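Local coordinates for amidohydrolase family protein (Acinetobacter baumannii, PDB 4I6K) that probably hydrolyses 2-pyrone-4,6-dicarboxylic acid, is a TIM-barrel member of the amidohydrolase family and holds a citric acid in this crystal, at residues A[56-61]-A[70-75]; A[100-105]-A[109-114]; A[188-193]-A[224-229]; A[238-243]-A[277-282]. All coordinates share one frame; numbering follows the deposited sequence. Where two conformers were deposited one is given.

In the fold
Eight parallel strands in sequential order, with helices packed outside, make the barrel through which the chain runs from its N terminus. Interaction 1 comes first, closing the turn between helix 55-64 and strand 69-73 in the first beta-alpha-beta unit. Interaction 2 follows, folding the loop after strand 96-100 back onto helix 108-115; the two contacts touch where Q74 packs on V101. Across the barrel, about 28 Å from interaction 1 between centres, interaction 3 brings the loop before helix 193-201 to helix 222-237. Interaction 4 then joins the link between that helix and strand 243-244 to the C-terminal helix 274-289. All four loops close in series, without nesting or crossing.

Interaction 1: residues A[56-61]-A[70-75]; sequences QSFISH and GVLVQP
F58 of helix 55-64 points its ring at G70 and L72, a contact inside the beta-alpha-beta unit that strand 28-32, this helix and strand 69-73 form in the TIM barrel. Along residues 70-75, G70 comes first. With no side chain, it brings its CA to the ring edge, near the ring plane, 4.3 Å from F58 CZ, and the ring comes edge-on to the backbone here. V71 turns its side chain away from the helix, and L72 supplies the next meeting point. The CG of F58 lies anti to the backbone N (chi1 177°), which sends the ring from the helix toward the strand, where it slides past the L72 side chain in the opposite direction. Of the L72 methyls, CD2 does the touching, approaching the ring obliquely at 3.9 Å from F58 CE2 and 4.0 Å from F58 CD2. The contact is wholly apolar and buried, and L96 of the next strand touches F58 and L72 alike, extending this apolar layer between sheet and helix. V73 leads on toward the barrel's catalytic-end loops, with its carbonyl O bonded to H33 ND1. Beyond it, Q74 NE2 is hydrogen-bonded to G79 O and N81 O.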
# COMPACT_ATOMS: atom_id res chain seq x y z
N GLN A 56 -13.22 -12.90 6.57
CA GLN A 56 -13.77 -13.18 7.88
C GLN A 56 -12.72 -12.85 8.96
O GLN A 56 -12.95 -12.02 9.83
CB GLN A 56 -14.19 -14.65 7.95
CG GLN A 56 -14.56 -15.15 9.33
CD GLN A 56 -15.93 -14.67 9.76
OE1 GLN A 56 -16.30 -14.76 10.93
NE2 GLN A 56 -16.69 -14.13 8.80
N SER A 57 -11.58 -13.50 8.88
CA SER A 57 -10.51 -13.24 9.83
C SER A 57 -10.14 -11.75 9.84
O SER A 57 -9.96 -11.15 10.90
CB SER A 57 -9.29 -14.10 9.51
OG SER A 57 -8.31 -13.97 10.53
N PHE A 58 -10.06 -11.15 8.66
CA PHE A 58 -9.66 -9.75 8.55
C PHE A 58 -10.68 -8.79 9.16
O PHE A 58 -10.32 -7.91 9.94
CB PHE A 58 -9.35 -9.38 7.10
CG PHE A 58 -9.01 -7.94 6.92
CD1 PHE A 58 -7.99 -7.36 7.64
CD2 PHE A 58 -9.71 -7.15 6.02
CE1 PHE A 58 -7.68 -6.02 7.48
CE2 PHE A 58 -9.41 -5.81 5.85
CZ PHE A 58 -8.39 -5.25 6.57
N ILE A 59 -11.95 -8.95 8.79
CA ILE A 59 -13.01 -8.13 9.37
C ILE A 59 -13.05 -8.36 10.87
O ILE A 59 -13.42 -7.47 11.64
CB ILE A 59 -14.41 -8.41 8.77
CG1 ILE A 59 -14.74 -7.43 7.64
CG2 ILE A 59 -15.48 -8.23 9.82
CD1 ILE A 59 -13.76 -7.40 6.52
N SER A 60 -12.67 -9.56 11.30
CA SER A 60 -12.66 -9.87 12.72
C SER A 60 -11.63 -9.04 13.49
O SER A 60 -11.87 -8.62 14.61
CB SER A 60 -12.41 -11.35 12.95
OG SER A 60 -12.50 -11.64 14.33
N HIS A 61 -10.46 -8.83 12.88
CA HIS A 61 -9.45 -7.98 13.49
C HIS A 61 -9.85 -6.50 13.51
O HIS A 61 -9.55 -5.78 14.46
CB HIS A 61 -8.11 -8.14 12.77
CG HIS A 61 -7.47 -9.48 13.00
ND1 HIS A 61 -7.36 -10.42 12.00
CD2 HIS A 61 -6.93 -10.03 14.11
CE1 HIS A 61 -6.76 -11.50 12.49
NE2 HIS A 61 -6.49 -11.28 13.76
N GLY A 70 -11.32 -0.87 5.77
CA GLY A 70 -10.06 -1.48 5.44
C GLY A 70 -9.87 -1.45 3.94
O GLY A 70 -10.83 -1.37 3.18
N VAL A 71 -8.62 -1.51 3.51
CA VAL A 71 -8.36 -1.55 2.10
C VAL A 71 -7.60 -2.79 1.73
O VAL A 71 -6.46 -2.99 2.16
CB VAL A 71 -7.60 -0.31 1.64
CG1 VAL A 71 -7.31 -0.39 0.14
CG2 VAL A 71 -8.41 0.94 1.96
N LEU A 72 -8.25 -3.63 0.92
CA LEU A 72 -7.63 -4.83 0.41
C LEU A 72 -6.73 -4.53 -0.79
O LEU A 72 -7.10 -3.77 -1.69
CB LEU A 72 -8.70 -5.84 0.02
CG LEU A 72 -9.40 -6.40 1.25
CD1 LEU A 72 -10.37 -7.50 0.87
CD2 LEU A 72 -8.34 -6.89 2.22
N VAL A 73 -5.55 -5.13 -0.79
CA VAL A 73 -4.58 -4.92 -1.85
C VAL A 73 -4.26 -6.26 -2.51
O VAL A 73 -4.11 -7.27 -1.81
CB VAL A 73 -3.30 -4.28 -1.30
CG1 VAL A 73 -2.20 -4.29 -2.33
CG2 VAL A 73 -3.58 -2.87 -0.83
N GLN A 74 -4.19 -6.28 -3.84
CA GLN A 74 -3.90 -7.52 -4.57
C GLN A 74 -2.47 -7.98 -4.31
O GLN A 74 -1.53 -7.21 -4.50
CB GLN A 74 -4.11 -7.30 -6.08
CG GLN A 74 -3.53 -8.41 -6.98
CD GLN A 74 -4.45 -9.61 -7.06
OE1 GLN A 74 -5.34 -9.76 -6.23
NE2 GLN A 74 -4.26 -10.45 -8.06
N PRO A 75 -2.30 -9.24 -3.90
CA PRO A 75 -0.98 -9.78 -3.56
C PRO A 75 -0.16 -10.15 -4.78
O PRO A 75 -0.70 -10.59 -5.78
CB PRO A 75 -1.31 -11.04 -2.75
CG PRO A 75 -2.80 -11.03 -2.54
CD PRO A 75 -3.37 -10.20 -3.62

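Interaction 2: residues A[100-105]-A[109-114]; sequences AVVQHT and NELVNL
Two first torsions aim V102 and L114 at one another. In V102 the CG1 methyl stands anti to the carbonyl carbon (chi1 -62°), which leaves CG2 between the backbone N and the carbonyl carbon; in L114 it is CG that lies anti to the carbonyl carbon (chi1 -64°), and the side chain reaches from the helix toward the loop. The two side chains meet tip to tip, V102 CG1 resting 3.8 Å from L114 CD1. The second methyl of V102 is used as well. Its CG2 faces L111, one helical turn earlier, at 4.4 Å from L111 CD2, a looser approach than the first. V102 is thus a branched side chain whose two methyls meet two residues three positions apart on the same side of helix 108-115, and the contact is purely apolar. The backbones themselves stay well separated, with the CA atoms of V102 and L111 8.7 Å apart, so the side chains alone bridge the interval.

Neighbours continue the apolar patch: F142 of helix 137-148 touches both V102 and L111, while I119 of strand 119-125 lies against L114. Further along the loop, H104 is fixed by its NE2 bond to D138 and by stacking on W139, which holds the loop to that same helix. Leading out of a barrel strand and folding back onto the helix that follows it, residues 100-105 make a strand-to-helix connection of the alternating beta-alpha type on which a TIM barrel is built.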
# COMPACT_ATOMS: atom_id res chain seq x y z
N ALA A 100 -6.22 -3.16 -7.25
CA ALA A 100 -6.04 -4.31 -8.12
C ALA A 100 -4.66 -4.31 -8.74
O ALA A 100 -3.91 -3.33 -8.63
CB ALA A 100 -7.12 -4.33 -9.23
N VAL A 101 -4.33 -5.42 -9.40
CA VAL A 101 -3.15 -5.52 -10.24
C VAL A 101 -3.65 -5.99 -11.59
O VAL A 101 -4.42 -6.95 -11.68
CB VAL A 101 -2.13 -6.50 -9.64
CG1 VAL A 101 -0.92 -6.68 -10.57
CG2 VAL A 101 -1.69 -5.99 -8.26
N VAL A 102 -3.23 -5.28 -12.64
CA VAL A 102 -3.72 -5.53 -13.99
C VAL A 102 -2.60 -5.33 -14.99
O VAL A 102 -1.66 -4.61 -14.71
CB VAL A 102 -4.83 -4.55 -14.37
CG1 VAL A 102 -6.03 -4.70 -13.44
CG2 VAL A 102 -4.30 -3.13 -14.31
N GLN A 103 -2.69 -6.00 -16.14
CA GLN A 103 -1.81 -5.74 -17.27
C GLN A 103 -1.96 -4.28 -17.69
O GLN A 103 -3.08 -3.78 -17.73
CB GLN A 103 -2.22 -6.61 -18.46
CG GLN A 103 -2.16 -8.10 -18.19
CD GLN A 103 -0.73 -8.59 -18.05
OE1 GLN A 103 0.18 -7.80 -17.86
NE2 GLN A 103 -0.54 -9.90 -18.16
N HIS A 104 -0.86 -3.59 -18.01
CA HIS A 104 -1.00 -2.21 -18.45
C HIS A 104 -1.73 -2.11 -19.79
O HIS A 104 -2.05 -1.02 -20.25
CB HIS A 104 0.34 -1.48 -18.49
CG HIS A 104 1.28 -1.96 -19.56
ND1 HIS A 104 2.25 -2.90 -19.32
CD2 HIS A 104 1.40 -1.62 -20.86
CE1 HIS A 104 2.92 -3.13 -20.44
NE2 HIS A 104 2.42 -2.36 -21.38
N THR A 105 -2.02 -3.26 -20.40
CA THR A 105 -2.75 -3.28 -21.67
C THR A 105 -4.25 -3.56 -21.49
O THR A 105 -5.01 -3.62 -22.46
CB THR A 105 -2.18 -4.31 -22.65
OG1 THR A 105 -2.17 -5.60 -22.03
CG2 THR A 105 -0.77 -3.91 -23.06
N ASN A 109 -12.44 -0.09 -20.76
CA ASN A 109 -13.71 -0.65 -20.33
C ASN A 109 -13.56 -1.62 -19.16
O ASN A 109 -14.33 -1.55 -18.20
CB ASN A 109 -14.46 -1.36 -21.45
CG ASN A 109 -15.68 -2.09 -20.92
OD1 ASN A 109 -15.69 -3.32 -20.86
ND2 ASN A 109 -16.68 -1.33 -20.48
N GLU A 110 -12.58 -2.52 -19.26
CA GLU A 110 -12.32 -3.50 -18.21
C GLU A 110 -12.07 -2.77 -16.89
O GLU A 110 -12.71 -3.06 -15.87
CB GLU A 110 -11.12 -4.35 -18.60
CG GLU A 110 -11.08 -5.73 -17.97
CD GLU A 110 -12.26 -6.61 -18.38
OE1 GLU A 110 -13.38 -6.38 -17.88
OE2 GLU A 110 -12.06 -7.55 -19.19
N LEU A 111 -11.15 -1.81 -16.92
CA LEU A 111 -10.87 -0.94 -15.77
C LEU A 111 -12.13 -0.30 -15.21
O LEU A 111 -12.34 -0.26 -14.00
CB LEU A 111 -9.90 0.16 -16.15
CG LEU A 111 -8.63 -0.24 -16.89
CD1 LEU A 111 -7.85 1.00 -17.25
CD2 LEU A 111 -7.80 -1.17 -16.04
N VAL A 112 -12.96 0.24 -16.09
CA VAL A 112 -14.24 0.80 -15.66
C VAL A 112 -15.02 -0.26 -14.87
O VAL A 112 -15.68 0.06 -13.88
CB VAL A 112 -15.09 1.27 -16.85
CG1 VAL A 112 -16.47 1.71 -16.38
CG2 VAL A 112 -14.37 2.38 -17.60
N ASN A 113 -14.92 -1.51 -15.31
CA ASN A 113 -15.64 -2.59 -14.64
C ASN A 113 -15.11 -2.89 -13.24
O ASN A 113 -15.89 -3.06 -12.30
CB ASN A 113 -15.66 -3.85 -15.51
CG ASN A 113 -16.87 -3.89 -16.44
OD1 ASN A 113 -17.09 -2.98 -17.24
ND2 ASN A 113 -17.65 -4.95 -16.34
N LEU A 114 -13.79 -2.93 -13.11
CA LEU A 114 -13.19 -3.06 -11.79
C LEU A 114 -13.60 -1.90 -10.91
O LEU A 114 -13.92 -2.09 -9.73
CB LEU A 114 -11.66 -3.16 -11.88
CG LEU A 114 -11.22 -4.41 -12.63
CD1 LEU A 114 -9.80 -4.28 -13.12
CD2 LEU A 114 -11.41 -5.68 -11.77

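Interaction 3: residues A[188-193]-A[224-229]; sequences KGIEDP and INIAQQ
I190, on the loop before helix 193-201, meets I226 and Q229 on one side of helix 222-237. From CB, which points toward that helix, its side chain branches to CG1, set anti to the carbonyl carbon (chi1 -61°). CG1 meets the glutamine: it is 4.0 Å from Q229 OE1 and 4.2 Å from Q229 CB, so the methylene packs on the amide end and the root of a side chain that it crosses obliquely. At the tip, CD1 carries on to I226 and comes within 4.3 Å of I226 CG2, a loose apolar touch.

The amide of Q229 has a further, weak tie along its own helix, with NE2 3.4 Å from N225 OD1. On the loop side, a type I turn from G189 to D192 presents I190; it is closed by a backbone bond from D192 N to G189 O. D192 then serves as the N-cap of helix 193-201, its OD2 bonded to D194 N. Y195 of that new helix touches I190, which leaves the isoleucine placed between the start of helix 193-201 and the flank of helix 222-237, in the loop that follows barrel strand 176-178.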
# COMPACT_ATOMS: atom_id res chain seq x y z
N LYS A 188 21.51 0.13 3.71
CA LYS A 188 21.91 1.52 3.45
C LYS A 188 21.14 2.53 4.30
O LYS A 188 21.60 3.65 4.52
CB LYS A 188 21.76 1.83 1.95
CG LYS A 188 22.83 1.18 1.04
CD LYS A 188 22.30 0.99 -0.39
CE LYS A 188 23.40 1.01 -1.45
NZ LYS A 188 23.61 2.38 -2.04
N GLY A 189 19.96 2.13 4.79
CA GLY A 189 19.19 2.96 5.72
C GLY A 189 18.68 4.30 5.19
O GLY A 189 18.56 4.52 3.97
N ILE A 190 18.36 5.18 6.13
CA ILE A 190 17.84 6.52 5.84
C ILE A 190 18.78 7.34 4.97
O ILE A 190 18.34 7.99 4.02
CB ILE A 190 17.58 7.29 7.15
CG1 ILE A 190 16.54 6.56 8.01
CG2 ILE A 190 17.13 8.72 6.87
CD1 ILE A 190 15.14 6.59 7.44
N GLU A 191 20.07 7.31 5.30
CA GLU A 191 21.08 8.09 4.58
C GLU A 191 21.38 7.50 3.21
O GLU A 191 22.14 8.06 2.42
CB GLU A 191 22.37 8.17 5.40
CG GLU A 191 22.21 8.73 6.79
CD GLU A 191 21.54 10.10 6.81
OE1 GLU A 191 21.32 10.68 5.72
OE2 GLU A 191 21.23 10.60 7.91
N ASP A 192 20.79 6.35 2.90
CA ASP A 192 20.92 5.83 1.55
C ASP A 192 20.60 6.94 0.53
O ASP A 192 19.47 7.45 0.49
CB ASP A 192 19.98 4.66 1.38
CG ASP A 192 19.97 4.15 -0.02
OD1 ASP A 192 19.26 3.16 -0.28
OD2 ASP A 192 20.68 4.73 -0.86
N PRO A 193 21.59 7.34 -0.29
CA PRO A 193 21.35 8.38 -1.30
C PRO A 193 20.04 8.18 -2.07
O PRO A 193 19.34 9.14 -2.35
CB PRO A 193 22.54 8.24 -2.26
CG PRO A 193 23.64 7.66 -1.41
CD PRO A 193 22.98 6.86 -0.29
N ILE A 224 12.02 -0.52 13.93
CA ILE A 224 11.05 0.41 14.49
C ILE A 224 11.67 1.80 14.61
O ILE A 224 10.97 2.82 14.51
CB ILE A 224 10.53 -0.05 15.87
CG1 ILE A 224 10.57 -1.58 15.97
CG2 ILE A 224 9.12 0.46 16.10
CD1 ILE A 224 10.27 -2.13 17.37
N ASN A 225 12.96 1.84 14.88
CA ASN A 225 13.63 3.11 14.90
C ASN A 225 13.73 3.76 13.53
O ASN A 225 13.44 4.92 13.37
CB ASN A 225 15.00 2.99 15.54
CG ASN A 225 15.59 4.31 15.85
OD1 ASN A 225 16.58 4.72 15.25
ND2 ASN A 225 14.96 5.03 16.76
N ILE A 226 14.11 2.97 12.53
CA ILE A 226 14.04 3.39 11.14
C ILE A 226 12.65 3.95 10.87
O ILE A 226 12.51 5.11 10.49
CB ILE A 226 14.34 2.22 10.21
CG1 ILE A 226 15.76 1.72 10.47
CG2 ILE A 226 14.18 2.65 8.76
CD1 ILE A 226 16.79 2.84 10.42
N ALA A 227 11.62 3.14 11.09
CA ALA A 227 10.24 3.62 10.94
C ALA A 227 10.02 4.99 11.62
O ALA A 227 9.44 5.91 11.05
CB ALA A 227 9.25 2.58 11.47
N GLN A 228 10.50 5.13 12.85
CA GLN A 228 10.37 6.37 13.62
C GLN A 228 11.09 7.58 12.97
O GLN A 228 10.57 8.70 12.95
CB GLN A 228 10.88 6.14 15.05
CG GLN A 228 9.93 6.59 16.12
CD GLN A 228 10.26 5.96 17.47
OE1 GLN A 228 9.38 5.79 18.32
NE2 GLN A 228 11.53 5.61 17.66
N GLN A 229 12.30 7.35 12.45
CA GLN A 229 13.04 8.39 11.77
C GLN A 229 12.32 8.83 10.50
O GLN A 229 12.17 10.03 10.23
CB GLN A 229 14.42 7.88 11.38
CG GLN A 229 15.37 7.64 12.53
CD GLN A 229 16.78 7.40 12.03
OE1 GLN A 229 17.40 8.30 11.46
NE2 GLN A 229 17.27 6.18 12.21

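Interaction 4: residues A[238-243]-A[277-282]; sequences GFLHKL and QCLILN
The link from the end of helix 222-237 into the last barrel strand, 243-244, packs against helix 274-289, and L279 carries most of the contact on the helix side. Its CD1 methyl is met by two residues of the link. It stands over one face of the H241 ring, 3.7 Å from the ring centroid and 23° off the ring normal, a CH-pi contact displaced toward the rim; H241 CE1 is the ring atom nearest it, at 3.4 Å. The CD2 methyl of L279 adds to this, lying 3.9 Å from H241 CE1. The same CD1 is also touched by L240, whose CG is anti to the backbone N (chi1 -163°) and whose side chain crosses that of L279 at about a right angle, bringing L240 CD2 to within 3.8 Å of L279 CD1. The imidazole and the leucine reach this methyl from directions roughly at right angles.

This link opens with a Schellman motif, in which G238 takes positive phi and ends helix 222-237, and the chain then enters the eighth strand of the TIM barrel. Y231 of that helix touches L240, L243 and I280, joining the two parts of the contact. At the start of the strand, L243 turns the contact to I280: its CB packs 4.2 Å from I280 CG1, while its carbonyl O lies against the isoleucine, 3.8 Å from I280 CA and nearly as close to the branch at CB. That carbonyl is also bonded to N284 ND2, one turn further along the helix. F267 of helix 260-270 covers I280 as well.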
# COMPACT_ATOMS: atom_id res chain seq x y z
N GLY A 238 6.54 18.36 5.85
CA GLY A 238 5.18 18.88 5.71
C GLY A 238 4.11 17.90 5.24
O GLY A 238 3.04 18.31 4.77
N PHE A 239 4.38 16.60 5.39
CA PHE A 239 3.52 15.56 4.82
C PHE A 239 2.59 14.83 5.82
O PHE A 239 2.06 13.75 5.52
CB PHE A 239 4.36 14.54 4.05
CG PHE A 239 4.94 15.07 2.77
CD1 PHE A 239 4.43 14.67 1.54
CD2 PHE A 239 6.00 15.98 2.78
CE1 PHE A 239 4.96 15.17 0.34
CE2 PHE A 239 6.53 16.47 1.59
CZ PHE A 239 6.00 16.06 0.37
N LEU A 240 2.37 15.42 6.99
CA LEU A 240 1.48 14.83 8.00
C LEU A 240 0.09 14.42 7.47
O LEU A 240 -0.47 13.43 7.93
CB LEU A 240 1.28 15.78 9.18
CG LEU A 240 0.71 15.07 10.40
CD1 LEU A 240 1.64 13.90 10.79
CD2 LEU A 240 0.53 16.06 11.54
N HIS A 241 -0.46 15.20 6.55
CA HIS A 241 -1.82 14.94 6.06
C HIS A 241 -1.79 14.03 4.86
O HIS A 241 -2.82 13.70 4.27
CB HIS A 241 -2.57 16.25 5.77
CG HIS A 241 -2.68 17.13 6.97
ND1 HIS A 241 -3.86 17.32 7.64
CD2 HIS A 241 -1.74 17.82 7.66
CE1 HIS A 241 -3.65 18.12 8.68
NE2 HIS A 241 -2.37 18.44 8.71
N LYS A 242 -0.59 13.58 4.51
CA LYS A 242 -0.42 12.68 3.40
C LYS A 242 -0.10 11.27 3.91
O LYS A 242 0.19 10.36 3.12
CB LYS A 242 0.70 13.20 2.50
CG LYS A 242 0.53 14.67 2.08
CD LYS A 242 -0.86 14.98 1.52
CE LYS A 242 -1.21 14.09 0.30
NZ LYS A 242 -0.41 14.38 -0.95
N LEU A 243 -0.15 11.09 5.22
CA LEU A 243 0.27 9.83 5.80
C LEU A 243 -0.92 8.95 6.15
O LEU A 243 -1.92 9.43 6.68
CB LEU A 243 1.10 10.08 7.06
CG LEU A 243 2.40 10.86 6.84
CD1 LEU A 243 3.19 10.96 8.16
CD2 LEU A 243 3.23 10.22 5.73
N GLN A 277 -2.36 10.52 15.42
CA GLN A 277 -2.99 9.24 15.19
C GLN A 277 -4.37 9.43 14.56
O GLN A 277 -4.76 8.68 13.67
CB GLN A 277 -3.06 8.42 16.48
CG GLN A 277 -1.71 7.91 17.01
CD GLN A 277 -1.83 7.25 18.38
OE1 GLN A 277 -2.92 7.17 18.93
NE2 GLN A 277 -0.71 6.78 18.92
N CYS A 278 -5.10 10.44 15.01
CA CYS A 278 -6.42 10.71 14.45
C CYS A 278 -6.36 11.07 12.96
O CYS A 278 -7.16 10.57 12.16
CB CYS A 278 -7.14 11.79 15.27
SG CYS A 278 -7.64 11.26 16.95
N LEU A 279 -5.41 11.92 12.58
CA LEU A 279 -5.27 12.30 11.18
C LEU A 279 -4.94 11.06 10.37
O LEU A 279 -5.54 10.80 9.33
CB LEU A 279 -4.15 13.32 10.99
CG LEU A 279 -4.39 14.80 11.31
CD1 LEU A 279 -3.17 15.58 10.86
CD2 LEU A 279 -5.64 15.33 10.62
N ILE A 280 -3.95 10.32 10.83
CA ILE A 280 -3.47 9.14 10.13
C ILE A 280 -4.50 8.01 10.03
O ILE A 280 -4.63 7.40 9.01
CB ILE A 280 -2.14 8.64 10.72
CG1 ILE A 280 -1.09 9.74 10.62
CG2 ILE A 280 -1.65 7.42 10.00
CD1 ILE A 280 0.24 9.40 11.13
N LEU A 281 -5.23 7.75 11.10
CA LEU A 281 -6.25 6.72 11.06
C LEU A 281 -7.57 7.16 10.46
O LEU A 281 -8.35 6.33 10.05
CB LEU A 281 -6.49 6.15 12.45
CG LEU A 281 -5.37 5.47 13.19
CD1 LEU A 281 -5.84 5.02 14.52
CD2 LEU A 281 -4.82 4.33 12.43
N ASN A 282 -7.84 8.45 10.46
CA ASN A 282 -9.17 8.94 10.15
C ASN A 282 -9.31 9.94 9.01
O ASN A 282 -9.84 9.61 7.96
CB ASN A 282 -9.74 9.51 11.42
CG ASN A 282 -11.10 10.07 11.24
OD1 ASN A 282 -11.68 10.57 12.19
ND2 ASN A 282 -11.63 10.01 10.04